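Local coordinates for acetyltransferase, GNAT family (Enterococcus faecalis, PDB 1U6M), which probably transfers an acyl group, most likely acetyl from acetyl-CoA as in other members of the GNAT family, to an unidentified acceptor, at residues Y49-Y54 against D84-E89. Numbering follows the deposited sequence.
Sequences YPTYRY and DEPLRE
Pro86 of helix 85-93 pushes its ring edge between Tyr49 and Tyr52, the first and last residues of a type I turn. Its CB lies 3.5 Å from Tyr49 CG and 3.7 Å from Tyr52 CB, while its CA sits over one face of the Tyr49 ring, offset toward the rim. Thr51 borders the other corner of the proline, its OG1 3.5 Å from Pro86 CG. At the far end of the Tyr49 ring the extended Glu89 side chain brings OE1 to the ring edge, near its plane, with the carboxylate turned 85° to the ring. Tyr52 holds CG anti to its backbone N (chi1 -178°), which sends the ring past Pro86 to Leu87, whose CG stands 3.5 Å from Tyr52 OH; Leu43 and Ala46 of helix 36-47 also touch the Tyr52 side chain. Beyond the apolar patch, Arg53 meets Asp84 side-on: NE reaches OD1 at 2.9 Å and NH2 reaches OD2 at 3.0 Å, both nearly straight. Each oxygen is met on its syn side by a donor tilted out of the carboxylate plane, whereas both oxygens lie close to the guanidinium plane; the planes are 22° apart. One water bridges Asp84 OD1 and Tyr52 OH, tying the salt bridge to the aromatic patch. The third guanidinium nitrogen, NH1, forms a salt bridge with Asp116 of the central strand 112-120, and Phe103 makes a cation-pi contact with Arg53. The loop before strand 59-64 is thus joined to Asp84 and helix 85-93 by hydrophobic packing and a buried ion pair. With carboxylates at NE/NH2 and at NH1, the buried charge of Arg53 is probably well compensated and its rotation restricted, whereas Glu105, close to Asp84 OD2, would offset part of the stabilisation that the arginine gives this aspartate.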
loop_
_atom_site.group_PDB
_atom_site.type_symbol
_atom_site.label_atom_id
_atom_site.label_comp_id
_atom_site.label_asym_id
_atom_site.label_seq_id
_atom_site.Cartn_x
_atom_site.Cartn_y
_atom_site.Cartn_z
ATOM N N TYR A 49 -6.935 -7.078 -10.881
ATOM C CA TYR A 49 -6.151 -8.336 -10.716
ATOM C C TYR A 49 -5.972 -8.717 -9.246
ATOM O O TYR A 49 -5.451 -7.932 -8.464
ATOM C CB TYR A 49 -4.760 -8.169 -11.316
ATOM C CG TYR A 49 -4.732 -8.014 -12.833
ATOM C CD1 TYR A 49 -5.211 -6.858 -13.444
ATOM C CD2 TYR A 49 -4.189 -9.032 -13.652
ATOM C CE1 TYR A 49 -5.198 -6.715 -14.820
ATOM C CE2 TYR A 49 -4.145 -8.900 -15.086
ATOM C CZ TYR A 49 -4.645 -7.748 -15.631
ATOM O OH TYR A 49 -4.635 -7.589 -16.974
ATOM N N PRO A 50 -6.380 -9.945 -8.873
ATOM C CA PRO A 50 -6.315 -10.500 -7.504
ATOM C C PRO A 50 -4.967 -10.342 -6.792
ATOM O O PRO A 50 -4.929 -10.042 -5.551
ATOM C CB PRO A 50 -6.586 -11.986 -7.751
ATOM C CG PRO A 50 -7.615 -11.954 -8.909
ATOM C CD PRO A 50 -6.967 -10.928 -9.829
ATOM N N THR A 51 -3.899 -10.529 -7.585
ATOM C CA THR A 51 -2.499 -10.516 -7.140
ATOM C C THR A 51 -1.794 -9.150 -7.242
ATOM O O THR A 51 -0.667 -8.990 -6.747
ATOM C CB THR A 51 -1.616 -11.550 -7.913
ATOM O OG1 THR A 51 -1.423 -11.122 -9.251
ATOM C CG2 THR A 51 -2.245 -12.969 -7.964
ATOM N N TYR A 52 -2.422 -8.160 -7.851
ATOM C CA TYR A 52 -1.768 -6.845 -7.958
ATOM C C TYR A 52 -1.493 -6.217 -6.565
ATOM O O TYR A 52 -2.304 -6.377 -5.629
ATOM C CB TYR A 52 -2.592 -5.903 -8.852
ATOM C CG TYR A 52 -1.943 -4.557 -9.034
ATOM C CD1 TYR A 52 -0.600 -4.470 -9.464
ATOM C CD2 TYR A 52 -2.667 -3.357 -8.815
ATOM C CE1 TYR A 52 0.036 -3.239 -9.597
ATOM C CE2 TYR A 52 -2.021 -2.093 -8.963
ATOM C CZ TYR A 52 -0.665 -2.071 -9.368
ATOM O OH TYR A 52 0.005 -0.870 -9.528
ATOM N N ARG A 53 -0.348 -5.539 -6.440
ATOM C CA ARG A 53 0.007 -4.729 -5.279
ATOM C C ARG A 53 -1.208 -3.986 -4.669
ATOM O O ARG A 53 -1.465 -4.057 -3.459
ATOM C CB ARG A 53 1.081 -3.736 -5.658
ATOM C CG ARG A 53 1.623 -2.964 -4.445
ATOM C CD ARG A 53 2.656 -1.919 -4.921
ATOM N NE ARG A 53 3.894 -2.566 -5.394
ATOM C CZ ARG A 53 4.956 -2.799 -4.608
ATOM N NH1 ARG A 53 4.956 -2.456 -3.329
ATOM N NH2 ARG A 53 6.032 -3.398 -5.092
ATOM N N TYR A 54 -1.962 -3.313 -5.524
ATOM C CA TYR A 54 -3.128 -2.576 -5.125
ATOM C C TYR A 54 -4.368 -3.219 -5.648
ATOM O O TYR A 54 -5.309 -2.511 -5.957
ATOM C CB TYR A 54 -3.039 -1.110 -5.651
ATOM C CG TYR A 54 -1.788 -0.414 -5.168
ATOM C CD1 TYR A 54 -1.578 -0.155 -3.806
ATOM C CD2 TYR A 54 -0.801 -0.004 -6.048
ATOM C CE1 TYR A 54 -0.390 0.503 -3.347
ATOM C CE2 TYR A 54 0.383 0.625 -5.571
ATOM C CZ TYR A 54 0.553 0.861 -4.236
ATOM O OH TYR A 54 1.692 1.488 -3.783
ATOM N N ASP A 84 3.680 -6.580 -8.839
ATOM C CA ASP A 84 3.746 -5.556 -9.902
ATOM C C ASP A 84 3.494 -6.051 -11.309
ATOM O O ASP A 84 3.232 -5.225 -12.212
ATOM C CB ASP A 84 5.059 -4.797 -9.846
ATOM C CG ASP A 84 5.163 -3.888 -8.585
ATOM O OD1 ASP A 84 4.146 -3.249 -8.164
ATOM O OD2 ASP A 84 6.276 -3.815 -8.026
ATOM N N GLU A 85 3.526 -7.384 -11.479
ATOM C CA GLU A 85 3.257 -8.039 -12.769
ATOM C C GLU A 85 1.962 -7.575 -13.420
ATOM O O GLU A 85 2.006 -7.215 -14.576
ATOM C CB GLU A 85 3.234 -9.591 -12.721
ATOM C CG GLU A 85 4.478 -10.277 -12.166
ATOM C CD GLU A 85 4.408 -11.820 -12.272
ATOM O OE1 GLU A 85 3.376 -12.362 -12.748
ATOM O OE2 GLU A 85 5.377 -12.491 -11.916
ATOM N N PRO A 86 0.808 -7.638 -12.703
ATOM C CA PRO A 86 -0.438 -7.109 -13.292
ATOM C C PRO A 86 -0.354 -5.718 -13.958
ATOM O O PRO A 86 -0.946 -5.544 -15.041
ATOM C CB PRO A 86 -1.411 -7.148 -12.106
ATOM C CG PRO A 86 -0.964 -8.415 -11.358
ATOM C CD PRO A 86 0.533 -8.259 -11.378
ATOM N N LEU A 87 0.361 -4.764 -13.344
ATOM C CA LEU A 87 0.499 -3.414 -13.947
ATOM C C LEU A 87 1.334 -3.478 -15.251
ATOM O O LEU A 87 1.034 -2.776 -16.198
ATOM C CB LEU A 87 1.169 -2.393 -13.005
ATOM C CG LEU A 87 0.706 -0.928 -13.005
ATOM C CD1 LEU A 87 1.770 0.202 -12.602
ATOM C CD2 LEU A 87 -0.249 -0.473 -14.154
ATOM N N ARG A 88 2.391 -4.284 -15.271
ATOM C CA ARG A 88 3.176 -4.529 -16.508
ATOM C C ARG A 88 2.331 -5.151 -17.650
ATOM O O ARG A 88 2.469 -4.759 -18.786
ATOM C CB ARG A 88 4.381 -5.399 -16.185
ATOM C CG ARG A 88 5.256 -4.772 -15.051
ATOM C CD ARG A 88 6.657 -5.316 -15.017
ATOM N NE ARG A 88 7.397 -4.796 -13.883
ATOM C CZ ARG A 88 7.971 -3.607 -13.860
ATOM N NH1 ARG A 88 7.906 -2.825 -14.928
ATOM N NH2 ARG A 88 8.614 -3.205 -12.775
ATOM N N GLU A 89 1.433 -6.066 -17.314
ATOM C CA GLU A 89 0.488 -6.657 -18.225
ATOM C C GLU A 89 -0.477 -5.646 -18.809
ATOM O O GLU A 89 -0.743 -5.670 -20.006
ATOM C CB GLU A 89 -0.340 -7.734 -17.512
ATOM C CG GLU A 89 0.335 -9.090 -17.308
ATOM C CD GLU A 89 -0.660 -10.123 -16.695
ATOM O OE1 GLU A 89 -1.756 -10.390 -17.360
ATOM O OE2 GLU A 89 -0.349 -10.610 -15.535
HETATM O O HOH W 1 2.724 -1.079 -8.986
#